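Local coordinates for A-type flavoprotein (PDB 2Q9U) that probably scavenges oxygen by reducing it at a mu-oxo-diiron centre, with flavin mononucleotide as electron relay, at residues 15-20 with 164-169; 149-154 with 212-217; 359-364 with 370-375. One frame throughout, in Å; residues are numbered along the deposited sequence.

In the fold
Interactions 1 and 2 belong to the metallo-beta-lactamase-like part of the chain, and interaction 3 to the flavodoxin-like part that follows it. The first two alternate along the sequence, in the order 15-20, 149-154, 164-169 and 212-217, and their centres lie about 21 Å apart. Interaction 1 joins the two beta sheets of the sandwich; interaction 2 lies between a helix and the loop that supplies a diiron ligand. Interaction 3, in the series of parallel strands and helices that carries FMN, is centred about 31 Å from the centre of interaction 2 and about 47 Å from that of interaction 1. The FMN beside interaction 2 is held by the second subunit, consistent with electron transfer between subunits.

Interaction 1. Residues 15-20 with 164-169; sequences PGVYWV and DKILFS
Pro15 and Asp164 have the nearest CA atoms of the two segments, 8.9 Å apart, and no backbone hydrogen bond joins them, because strands 17-24 and 166-170 belong to the two different sheets of the metallo-beta-lactamase-like alpha-beta/beta-alpha sandwich. Between the sheets the contact is carried by Val17, whose two methyl groups divide the work. CG1, set anti to the backbone N (chi1 -176°), meets the edge of the Phe168 ring near its plane, with CE1 and CZ each 4.2 Å from it. The other methyl reaches across the interface to Ile166, tip to tip, Val17 CG2 lying 3.9 Å from Ile166 CD1.

Ile166 also covers part of the aromatic ring within its own strand: its CG2 stands 3.7 Å above one face of Phe168, displaced toward the rim. The phenyl group is thereby touched on a face by one branched residue and at its edge by another. Leu227 of strand 225-228 packs against both Val17 and Phe168, and Ile46 adds to the apolar layer from the first sheet. Just ahead of this packing, Lys165 and Ile166 form a G1 beta bulge opposite strand 157-161, Lys165 taking a positive phi of 66°.

At the margin the apolar contact gives way to polar bonds. Arg141 forms a salt bridge with Asp164 through NE and a hydrogen bond to Pro15 O through NH2, tying the segments together indirectly. A water molecule makes a second bridge, donating to Pro15 O and to Asp164 OD2, each at 2.7 Å.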
loop_
_atom_site.group_PDB
_atom_site.type_symbol
_atom_site.label_atom_id
_atom_site.label_comp_id
_atom_site.label_asym_id
_atom_site.label_seq_id
_atom_site.Cartn_x
_atom_site.Cartn_y
_atom_site.Cartn_z
ATOM N N PRO A 15 -10.518 -2.702 -41.801
ATOM C CA PRO A 15 -9.717 -2.450 -43.011
ATOM C C PRO A 15 -9.120 -1.045 -43.061
ATOM O O PRO A 15 -9.844 -0.056 -42.996
ATOM C CB PRO A 15 -10.709 -2.685 -44.154
ATOM C CG PRO A 15 -11.629 -3.782 -43.580
ATOM C CD PRO A 15 -11.830 -3.305 -42.132
ATOM N N GLY A 16 -7.793 -1.016 -43.083
ATOM C CA GLY A 16 -7.004 0.201 -43.227
ATOM C C GLY A 16 -6.877 1.049 -41.960
ATOM O O GLY A 16 -6.371 2.159 -42.040
ATOM N N VAL A 17 -7.348 0.544 -40.804
ATOM C CA VAL A 17 -7.270 1.301 -39.521
ATOM C C VAL A 17 -6.524 0.444 -38.505
ATOM O O VAL A 17 -6.949 -0.668 -38.189
ATOM C CB VAL A 17 -8.659 1.787 -38.984
ATOM C CG1 VAL A 17 -8.514 2.647 -37.705
ATOM C CG2 VAL A 17 -9.466 2.583 -40.069
ATOM N N TYR A 18 -5.384 0.951 -38.045
ATOM C CA TYR A 18 -4.457 0.190 -37.219
ATOM C C TYR A 18 -4.352 0.793 -35.834
ATOM O O TYR A 18 -4.274 2.021 -35.695
ATOM C CB TYR A 18 -3.067 0.169 -37.856
ATOM C CG TYR A 18 -2.996 -0.538 -39.197
ATOM C CD1 TYR A 18 -3.502 0.055 -40.350
ATOM C CD2 TYR A 18 -2.409 -1.789 -39.305
ATOM C CE1 TYR A 18 -3.434 -0.607 -41.603
ATOM C CE2 TYR A 18 -2.334 -2.464 -40.556
ATOM C CZ TYR A 18 -2.840 -1.850 -41.688
ATOM O OH TYR A 18 -2.781 -2.474 -42.921
ATOM N N TRP A 19 -4.320 -0.073 -34.827
ATOM C CA TRP A 19 -4.020 0.362 -33.458
ATOM C C TRP A 19 -2.538 0.593 -33.328
ATOM O O TRP A 19 -1.719 -0.313 -33.566
ATOM C CB TRP A 19 -4.516 -0.671 -32.451
ATOM C CG TRP A 19 -4.292 -0.342 -31.028
ATOM C CD1 TRP A 19 -5.123 0.380 -30.209
ATOM C CD2 TRP A 19 -3.171 -0.732 -30.226
ATOM N NE1 TRP A 19 -4.588 0.455 -28.949
ATOM C CE2 TRP A 19 -3.390 -0.217 -28.930
ATOM C CE3 TRP A 19 -2.011 -1.485 -30.479
ATOM C CZ2 TRP A 19 -2.496 -0.434 -27.872
ATOM C CZ3 TRP A 19 -1.101 -1.695 -29.431
ATOM C CH2 TRP A 19 -1.357 -1.170 -28.142
ATOM N N VAL A 20 -2.176 1.821 -32.958
ATOM C CA VAL A 20 -0.769 2.166 -32.751
ATOM C C VAL A 20 -0.578 2.815 -31.342
ATOM O O VAL A 20 0.315 3.621 -31.137
ATOM C CB VAL A 20 -0.233 3.078 -33.872
ATOM C CG1 VAL A 20 -0.169 2.307 -35.236
ATOM C CG2 VAL A 20 -1.031 4.399 -33.963
ATOM N N ASP A 164 -16.491 4.735 -43.359
ATOM C CA ASP A 164 -16.304 3.509 -42.599
ATOM C C ASP A 164 -17.199 3.402 -41.349
ATOM O O ASP A 164 -17.230 2.352 -40.697
ATOM C CB ASP A 164 -14.827 3.354 -42.233
ATOM C CG ASP A 164 -13.940 3.087 -43.457
ATOM O OD1 ASP A 164 -14.491 2.932 -44.563
ATOM O OD2 ASP A 164 -12.707 3.035 -43.309
ATOM N N LYS A 165 -17.913 4.489 -41.034
ATOM C CA LYS A 165 -18.881 4.541 -39.935
ATOM C C LYS A 165 -18.143 4.378 -38.596
ATOM O O LYS A 165 -18.618 3.679 -37.678
ATOM C CB LYS A 165 -19.990 3.482 -40.091
ATOM C CG LYS A 165 -20.688 3.458 -41.507
ATOM C CD LYS A 165 -21.409 4.796 -41.843
ATOM C CE LYS A 165 -22.134 4.738 -43.198
ATOM N NZ LYS A 165 -21.139 4.661 -44.340
ATOM N N ILE A 166 -16.992 5.041 -38.503
ATOM C CA ILE A 166 -16.152 4.971 -37.297
ATOM C C ILE A 166 -16.270 6.237 -36.479
ATOM O O ILE A 166 -16.087 7.347 -36.993
ATOM C CB ILE A 166 -14.658 4.840 -37.632
ATOM C CG1 ILE A 166 -14.367 3.668 -38.571
ATOM C CG2 ILE A 166 -13.826 4.664 -36.339
ATOM C CD1 ILE A 166 -13.065 3.883 -39.357
ATOM N N LEU A 167 -16.514 6.079 -35.185
ATOM C CA LEU A 167 -16.417 7.195 -34.274
ATOM C C LEU A 167 -15.126 7.026 -33.462
ATOM O O LEU A 167 -14.984 6.054 -32.689
ATOM C CB LEU A 167 -17.637 7.228 -33.345
ATOM C CG LEU A 167 -17.659 8.407 -32.366
ATOM C CD1 LEU A 167 -17.824 9.744 -33.095
ATOM C CD2 LEU A 167 -18.729 8.261 -31.264
ATOM N N PHE A 168 -14.191 7.944 -33.625
ATOM C CA PHE A 168 -12.997 7.967 -32.751
ATOM C C PHE A 168 -13.389 8.822 -31.555
ATOM O O PHE A 168 -13.459 10.062 -31.651
ATOM C CB PHE A 168 -11.802 8.581 -33.490
ATOM C CG PHE A 168 -11.337 7.771 -34.672
ATOM C CD1 PHE A 168 -10.461 6.695 -34.500
ATOM C CD2 PHE A 168 -11.745 8.102 -35.961
ATOM C CE1 PHE A 168 -10.017 5.935 -35.595
ATOM C CE2 PHE A 168 -11.303 7.367 -37.054
ATOM C CZ PHE A 168 -10.442 6.282 -36.882
ATOM N N SER A 169 -13.713 8.169 -30.446
ATOM C CA SER A 169 -14.393 8.887 -29.364
ATOM C C SER A 169 -13.453 9.423 -28.283
ATOM O O SER A 169 -13.904 10.037 -27.334
ATOM C CB SER A 169 -15.455 7.980 -28.719
ATOM O OG SER A 169 -14.844 6.778 -28.272
HETATM O O HOH W 1 -12.177 0.796 -41.913
#

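Interaction 2. Residues 149-154 with 212-217; sequences PLLHWP and RKALEV. With FMN (flavin mononucleotide), chain F; FEO (mu-oxo-diiron), chain G.
Lys213 reaches from helix 208-219 to the backbone of Pro149, which lies in the loop between strands 142-147 and 157-161 of the metallo-beta-lactamase-like domain, a loop that also supplies a diiron ligand. The lysine chain takes a contorted course: its first torsion (chi1 118°) is close to eclipsed, and bends at the next three bonds swing the ammonium group round to the carbonyl. Lys213 NZ donates to Pro149 O at 2.8 Å, in the carbonyl plane and on a lone pair, with a C=O...N angle of 139°. The same chain crosses the proline ring, bringing Lys213 CE to 3.7 Å from Pro149 CD. Two residues further on, Leu151 sets its CD2 against the helix, 3.6 Å from Ala214 CB; Leu204 and Met211 also touch this leucine.

A cis peptide bond links Leu151 to His152, and beyond it the chain faces the cofactors. With CG between the backbone N and the carbonyl carbon (chi1 65°), the imidazole points to the metal site, and His152 NE2 binds one iron at 2.2 Å. His85, Glu87 and Asp171 are further ligands of the diiron centre. Trp153 places its CG 4.0 Å above one face of the histidine ring, near the rim.

The indole also meets the flavin at its edge, near the plane of the Trp153 ring. This flavin is held by backbone and side-chain groups of the second subunit, including Tyr267 N and Thr270 OG1. Trp352 of that subunit meets Trp153 edge-to-face. Flavin and iron centre thus lie close together where two subunits meet, consistent with electron transfer between them, with Trp153 NE1 3.4 Å from FMN C9.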
loop_
_atom_site.group_PDB
_atom_site.type_symbol
_atom_site.label_atom_id
_atom_site.label_comp_id
_atom_site.label_asym_id
_atom_site.label_seq_id
_atom_site.Cartn_x
_atom_site.Cartn_y
_atom_site.Cartn_z
ATOM N N PRO A 149 -17.682 19.874 -25.853
ATOM C CA PRO A 149 -17.070 20.646 -24.761
ATOM C C PRO A 149 -17.581 20.225 -23.387
ATOM O O PRO A 149 -18.768 19.964 -23.222
ATOM C CB PRO A 149 -17.491 22.095 -25.065
ATOM C CG PRO A 149 -18.674 21.975 -25.958
ATOM C CD PRO A 149 -18.386 20.761 -26.801
ATOM N N LEU A 150 -16.647 20.142 -22.440
ATOM C CA LEU A 150 -16.861 19.627 -21.090
ATOM C C LEU A 150 -17.352 18.180 -21.066
ATOM O O LEU A 150 -18.128 17.787 -20.195
ATOM C CB LEU A 150 -17.722 20.561 -20.214
ATOM C CG LEU A 150 -17.108 21.917 -19.842
ATOM C CD1 LEU A 150 -18.139 22.721 -19.058
ATOM C CD2 LEU A 150 -15.781 21.785 -19.033
ATOM N N LEU A 151 -16.860 17.380 -22.017
ATOM C CA LEU A 151 -17.006 15.928 -21.960
ATOM C C LEU A 151 -15.651 15.287 -22.273
ATOM O O LEU A 151 -15.504 14.641 -23.316
ATOM C CB LEU A 151 -18.093 15.431 -22.952
ATOM C CG LEU A 151 -18.601 13.993 -22.768
ATOM C CD1 LEU A 151 -19.384 13.903 -21.459
ATOM C CD2 LEU A 151 -19.496 13.551 -23.975
ATOM N N HIS A 152 -14.661 15.456 -21.384
ATOM C CA HIS A 152 -14.809 16.143 -20.094
ATOM C C HIS A 152 -14.022 17.477 -19.994
ATOM O O HIS A 152 -14.065 18.140 -18.942
ATOM C CB HIS A 152 -14.362 15.192 -18.962
ATOM C CG HIS A 152 -12.911 14.858 -19.024
ATOM N ND1 HIS A 152 -11.987 15.381 -18.143
ATOM C CD2 HIS A 152 -12.209 14.098 -19.904
ATOM C CE1 HIS A 152 -10.781 14.935 -18.461
ATOM N NE2 HIS A 152 -10.891 14.163 -19.532
ATOM N N TRP A 153 -13.279 17.855 -21.048
ATOM C CA TRP A 153 -12.559 19.148 -21.048
ATOM C C TRP A 153 -13.204 20.108 -22.066
ATOM O O TRP A 153 -13.923 19.637 -22.970
ATOM C CB TRP A 153 -11.071 18.931 -21.364
ATOM C CG TRP A 153 -10.212 18.666 -20.158
ATOM C CD1 TRP A 153 -10.628 18.273 -18.901
ATOM C CD2 TRP A 153 -8.782 18.744 -20.094
ATOM N NE1 TRP A 153 -9.546 18.128 -18.070
ATOM C CE2 TRP A 153 -8.402 18.409 -18.772
ATOM C CE3 TRP A 153 -7.789 19.089 -21.018
ATOM C CZ2 TRP A 153 -7.064 18.393 -18.360
ATOM C CZ3 TRP A 153 -6.448 19.080 -20.600
ATOM C CH2 TRP A 153 -6.109 18.733 -19.291
ATOM N N PRO A 154 -12.950 21.437 -21.941
ATOM C CA PRO A 154 -13.416 22.392 -22.974
ATOM C C PRO A 154 -12.959 22.030 -24.389
ATOM O O PRO A 154 -13.694 22.287 -25.347
ATOM C CB PRO A 154 -12.803 23.733 -22.522
ATOM C CG PRO A 154 -12.699 23.589 -21.023
ATOM C CD PRO A 154 -12.241 22.136 -20.847
ATOM N N ARG A 212 -25.753 14.093 -22.964
ATOM C CA ARG A 212 -27.033 14.160 -23.679
ATOM C C ARG A 212 -26.815 14.814 -25.048
ATOM O O ARG A 212 -27.283 14.290 -26.066
ATOM C CB ARG A 212 -28.091 14.919 -22.864
ATOM C CG ARG A 212 -28.716 14.089 -21.721
ATOM C CD ARG A 212 -30.030 14.713 -21.196
ATOM N NE ARG A 212 -29.851 16.075 -20.686
ATOM C CZ ARG A 212 -29.429 16.398 -19.464
ATOM N NH1 ARG A 212 -29.117 15.463 -18.577
ATOM N NH2 ARG A 212 -29.319 17.679 -19.127
ATOM N N LYS A 213 -26.046 15.911 -25.062
ATOM C CA LYS A 213 -25.737 16.670 -26.298
ATOM C C LYS A 213 -24.964 15.802 -27.277
ATOM O O LYS A 213 -25.259 15.758 -28.476
ATOM C CB LYS A 213 -24.943 17.957 -25.972
ATOM C CG LYS A 213 -23.484 18.110 -26.568
ATOM C CD LYS A 213 -22.276 17.518 -25.701
ATOM C CE LYS A 213 -21.055 18.417 -25.641
ATOM N NZ LYS A 213 -21.078 19.682 -24.724
ATOM N N ALA A 214 -23.970 15.098 -26.744
ATOM C CA ALA A 214 -23.059 14.333 -27.552
ATOM C C ALA A 214 -23.823 13.169 -28.165
ATOM O O ALA A 214 -23.676 12.901 -29.351
ATOM C CB ALA A 214 -21.872 13.838 -26.693
ATOM N N LEU A 215 -24.663 12.503 -27.365
ATOM C CA LEU A 215 -25.456 11.383 -27.860
ATOM C C LEU A 215 -26.463 11.820 -28.935
ATOM O O LEU A 215 -26.669 11.106 -29.929
ATOM C CB LEU A 215 -26.144 10.630 -26.715
ATOM C CG LEU A 215 -25.191 9.907 -25.739
ATOM C CD1 LEU A 215 -25.980 9.333 -24.566
ATOM C CD2 LEU A 215 -24.375 8.821 -26.461
ATOM N N GLU A 216 -27.055 12.993 -28.736
ATOM C CA GLU A 216 -27.930 13.616 -29.740
ATOM C C GLU A 216 -27.191 13.719 -31.097
ATOM O O GLU A 216 -27.669 13.211 -32.114
ATOM C CB GLU A 216 -28.415 14.983 -29.246
ATOM C CG GLU A 216 -29.660 15.548 -29.947
ATOM C CD GLU A 216 -30.188 16.849 -29.314
ATOM O OE1 GLU A 216 -29.434 17.554 -28.578
ATOM O OE2 GLU A 216 -31.383 17.177 -29.562
ATOM N N VAL A 217 -26.010 14.332 -31.106
ATOM C CA VAL A 217 -25.226 14.452 -32.340
ATOM C C VAL A 217 -24.877 13.070 -32.936
ATOM O O VAL A 217 -25.072 12.838 -34.151
ATOM C CB VAL A 217 -23.948 15.320 -32.151
ATOM C CG1 VAL A 217 -23.175 15.427 -33.459
ATOM C CG2 VAL A 217 -24.320 16.720 -31.669
HETATM N N1 FMN F . -10.040 22.413 -14.200
HETATM C C2 FMN F . -11.017 23.267 -13.781
HETATM O O2 FMN F . -10.843 24.493 -13.882
HETATM N N3 FMN F . -12.202 22.764 -13.281
HETATM C C4 FMN F . -12.411 21.400 -13.153
HETATM O O4 FMN F . -13.429 21.028 -12.573
HETATM C C4A FMN F . -11.402 20.513 -13.570
HETATM N N5 FMN F . -11.558 19.132 -13.503
HETATM C C5A FMN F . -10.528 18.308 -13.945
HETATM C C6 FMN F . -10.668 16.917 -13.881
HETATM C C7 FMN F . -9.637 16.066 -14.317
HETATM C C7M FMN F . -9.926 14.591 -14.413
HETATM C C8 FMN F . -8.457 16.602 -14.831
HETATM C C8M FMN F . -7.286 15.729 -15.207
HETATM C C9 FMN F . -8.316 17.987 -14.900
HETATM C C9A FMN F . -9.341 18.846 -14.461
HETATM N N10 FMN F . -9.190 20.230 -14.523
HETATM C C10 FMN F . -10.218 21.049 -14.107
HETATM C "C1'" FMN F . -7.945 20.867 -15.064
HETATM C "C2'" FMN F . -6.787 20.821 -14.070
HETATM O "O2'" FMN F . -7.019 21.641 -12.927
HETATM C "C3'" FMN F . -5.541 21.193 -14.877
HETATM O "O3'" FMN F . -5.217 20.071 -15.684
HETATM C "C4'" FMN F . -4.326 21.551 -14.047
HETATM O "O4'" FMN F . -3.333 22.117 -14.892
HETATM C "C5'" FMN F . -3.728 20.330 -13.360
HETATM O "O5'" FMN F . -2.744 20.757 -12.434
HETATM P P FMN F . -1.535 19.777 -12.101
HETATM O O1P FMN F . -0.903 20.323 -10.832
HETATM O O2P FMN F . -2.111 18.406 -11.896
HETATM O O3P FMN F . -0.520 19.740 -13.231
HETATM FE FE1 FEO G . -7.838 10.146 -21.201
HETATM FE FE2 FEO G . -9.170 13.258 -20.507
HETATM O O FEO G . -7.664 11.981 -21.071
#

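Interaction 3. Residues 359-364 with 370-375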
loop_
_atom_site.group_PDB
_atom_site.type_symbol
_atom_site.label_atom_id
_atom_site.label_comp_id
_atom_site.label_asym_id
_atom_site.label_seq_id
_atom_site.Cartn_x
_atom_site.Cartn_y
_atom_site.Cartn_z
ATOM N N ASP A 359 -22.093 17.164 10.728
ATOM C CA ASP A 359 -21.226 17.595 9.633
ATOM C C ASP A 359 -21.493 16.774 8.364
ATOM O O ASP A 359 -21.528 17.335 7.278
ATOM C CB ASP A 359 -19.735 17.495 9.980
ATOM C CG ASP A 359 -19.271 18.595 10.930
ATOM O OD1 ASP A 359 -20.062 19.517 11.233
ATOM O OD2 ASP A 359 -18.106 18.533 11.362
ATOM N N ILE A 360 -21.716 15.470 8.507
ATOM C CA ILE A 360 -22.049 14.637 7.341
ATOM C C ILE A 360 -23.409 15.050 6.736
ATOM O O ILE A 360 -23.540 15.217 5.524
ATOM C CB ILE A 360 -22.071 13.161 7.698
ATOM C CG1 ILE A 360 -20.647 12.669 8.006
ATOM C CG2 ILE A 360 -22.663 12.378 6.545
ATOM C CD1 ILE A 360 -20.629 11.249 8.653
ATOM N N VAL A 361 -24.404 15.233 7.591
ATOM C CA VAL A 361 -25.741 15.680 7.147
ATOM C C VAL A 361 -25.654 17.004 6.365
ATOM O O VAL A 361 -26.237 17.129 5.280
ATOM C CB VAL A 361 -26.744 15.801 8.341
ATOM C CG1 VAL A 361 -27.960 16.733 7.999
ATOM C CG2 VAL A 361 -27.239 14.385 8.835
ATOM N N ALA A 362 -24.927 17.979 6.901
ATOM C CA ALA A 362 -24.803 19.283 6.247
ATOM C C ALA A 362 -24.134 19.129 4.880
ATOM O O ALA A 362 -24.567 19.733 3.877
ATOM C CB ALA A 362 -24.028 20.260 7.129
ATOM N N GLU A 363 -23.087 18.287 4.828
ATOM C CA GLU A 363 -22.387 18.088 3.576
ATOM C C GLU A 363 -23.274 17.357 2.568
ATOM O O GLU A 363 -23.318 17.732 1.392
ATOM C CB GLU A 363 -21.038 17.375 3.818
ATOM C CG GLU A 363 -20.278 17.005 2.543
ATOM C CD GLU A 363 -19.857 18.170 1.667
ATOM O OE1 GLU A 363 -19.737 19.316 2.147
ATOM O OE2 GLU A 363 -19.603 17.909 0.463
ATOM N N LEU A 364 -23.989 16.329 3.012
ATOM C CA LEU A 364 -24.922 15.603 2.115
ATOM C C LEU A 364 -26.027 16.515 1.557
ATOM O O LEU A 364 -26.371 16.459 0.371
ATOM C CB LEU A 364 -25.573 14.434 2.845
ATOM C CG LEU A 364 -24.672 13.245 3.159
ATOM C CD1 LEU A 364 -25.465 12.331 4.088
ATOM C CD2 LEU A 364 -24.333 12.487 1.879
ATOM N N ALA A 370 -28.171 15.906 -1.820
ATOM C CA ALA A 370 -28.881 14.663 -1.669
ATOM C C ALA A 370 -30.225 14.930 -0.976
ATOM O O ALA A 370 -30.436 16.002 -0.391
ATOM C CB ALA A 370 -28.046 13.670 -0.845
ATOM N N ASP A 371 -31.111 13.947 -1.070
ATOM C CA ASP A 371 -32.382 13.911 -0.340
ATOM C C ASP A 371 -32.141 13.416 1.095
ATOM O O ASP A 371 -32.254 12.210 1.398
ATOM C CB ASP A 371 -33.356 13.015 -1.120
ATOM C CG ASP A 371 -34.702 12.826 -0.425
ATOM O OD1 ASP A 371 -34.985 13.514 0.574
ATOM O OD2 ASP A 371 -35.488 11.971 -0.900
ATOM N N VAL A 372 -31.760 14.345 1.976
ATOM C CA VAL A 372 -31.471 13.990 3.360
ATOM C C VAL A 372 -32.806 14.045 4.134
ATOM O O VAL A 372 -33.156 15.044 4.746
ATOM C CB VAL A 372 -30.377 14.866 4.003
ATOM C CG1 VAL A 372 -29.991 14.314 5.404
ATOM C CG2 VAL A 372 -29.116 14.934 3.095
ATOM N N TYR A 373 -33.539 12.948 4.067
ATOM C CA TYR A 373 -34.890 12.853 4.610
ATOM C C TYR A 373 -34.963 12.815 6.146
ATOM O O TYR A 373 -36.001 13.141 6.734
ATOM C CB TYR A 373 -35.578 11.630 4.019
ATOM C CG TYR A 373 -34.843 10.344 4.320
ATOM C CD1 TYR A 373 -33.824 9.887 3.467
ATOM C CD2 TYR A 373 -35.127 9.611 5.470
ATOM C CE1 TYR A 373 -33.130 8.718 3.747
ATOM C CE2 TYR A 373 -34.429 8.434 5.765
ATOM C CZ TYR A 373 -33.434 7.997 4.888
ATOM O OH TYR A 373 -32.748 6.826 5.169
ATOM N N ASP A 374 -33.880 12.395 6.786
ATOM C CA ASP A 374 -33.812 12.341 8.243
ATOM C C ASP A 374 -32.501 12.998 8.685
ATOM O O ASP A 374 -31.440 12.363 8.652
ATOM C CB ASP A 374 -33.860 10.876 8.681
ATOM C CG ASP A 374 -33.880 10.699 10.190
ATOM O OD1 ASP A 374 -33.691 11.687 10.939
ATOM O OD2 ASP A 374 -34.055 9.537 10.615
ATOM N N GLU A 375 -32.568 14.251 9.116
ATOM C CA GLU A 375 -31.357 14.992 9.470
ATOM C C GLU A 375 -30.785 14.718 10.864
ATOM O O GLU A 375 -29.766 15.310 11.238
ATOM C CB GLU A 375 -31.592 16.477 9.349
ATOM C CG GLU A 375 -31.969 16.935 7.959
ATOM C CD GLU A 375 -32.116 18.431 7.925
ATOM O OE1 GLU A 375 -32.439 18.997 8.995
ATOM O OE2 GLU A 375 -31.890 19.047 6.873
#
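Leu364 and Ala370 are joined by a nearly straight backbone hydrogen bond, Ala370 N donating to Leu364 O at 2.9 Å with an N-H...O angle of 165°; the donor is tilted 23° out of the carbonyl plane. Next to it the packing is close. Val372 uses both its methyl groups, CG2 lying 3.6 Å from Leu364 CB and CG1 4.1 Å from Val361 CG1. Two successive inverse gamma turns, centred on Asp371 and Val372 and each closed by a weak bond, shape the backbone that carries this valine.

The chain here belongs to a beta-alpha-beta crossover of the flavodoxin-like fold: helix 356-367 follows strand 344-350, and the 370-375 loop leads into the adjacent parallel strand 378-381. On the inner side, Leu364 also meets Leu330 of helix 324-336 and Ile339.

Toward solvent the contact thins to Glu375. Val361 CG2 touches the main chain there, 3.6 Å from Glu375 O, while Val361 CG1 meets the aliphatic root of the glutamate, 3.9 Å from Glu375 CB. The two side chains cross at about a right angle, and the glutamate chain, extended beyond CG, carries the carboxylate to a salt bridge between Glu375 OE2 and Arg365 NH1.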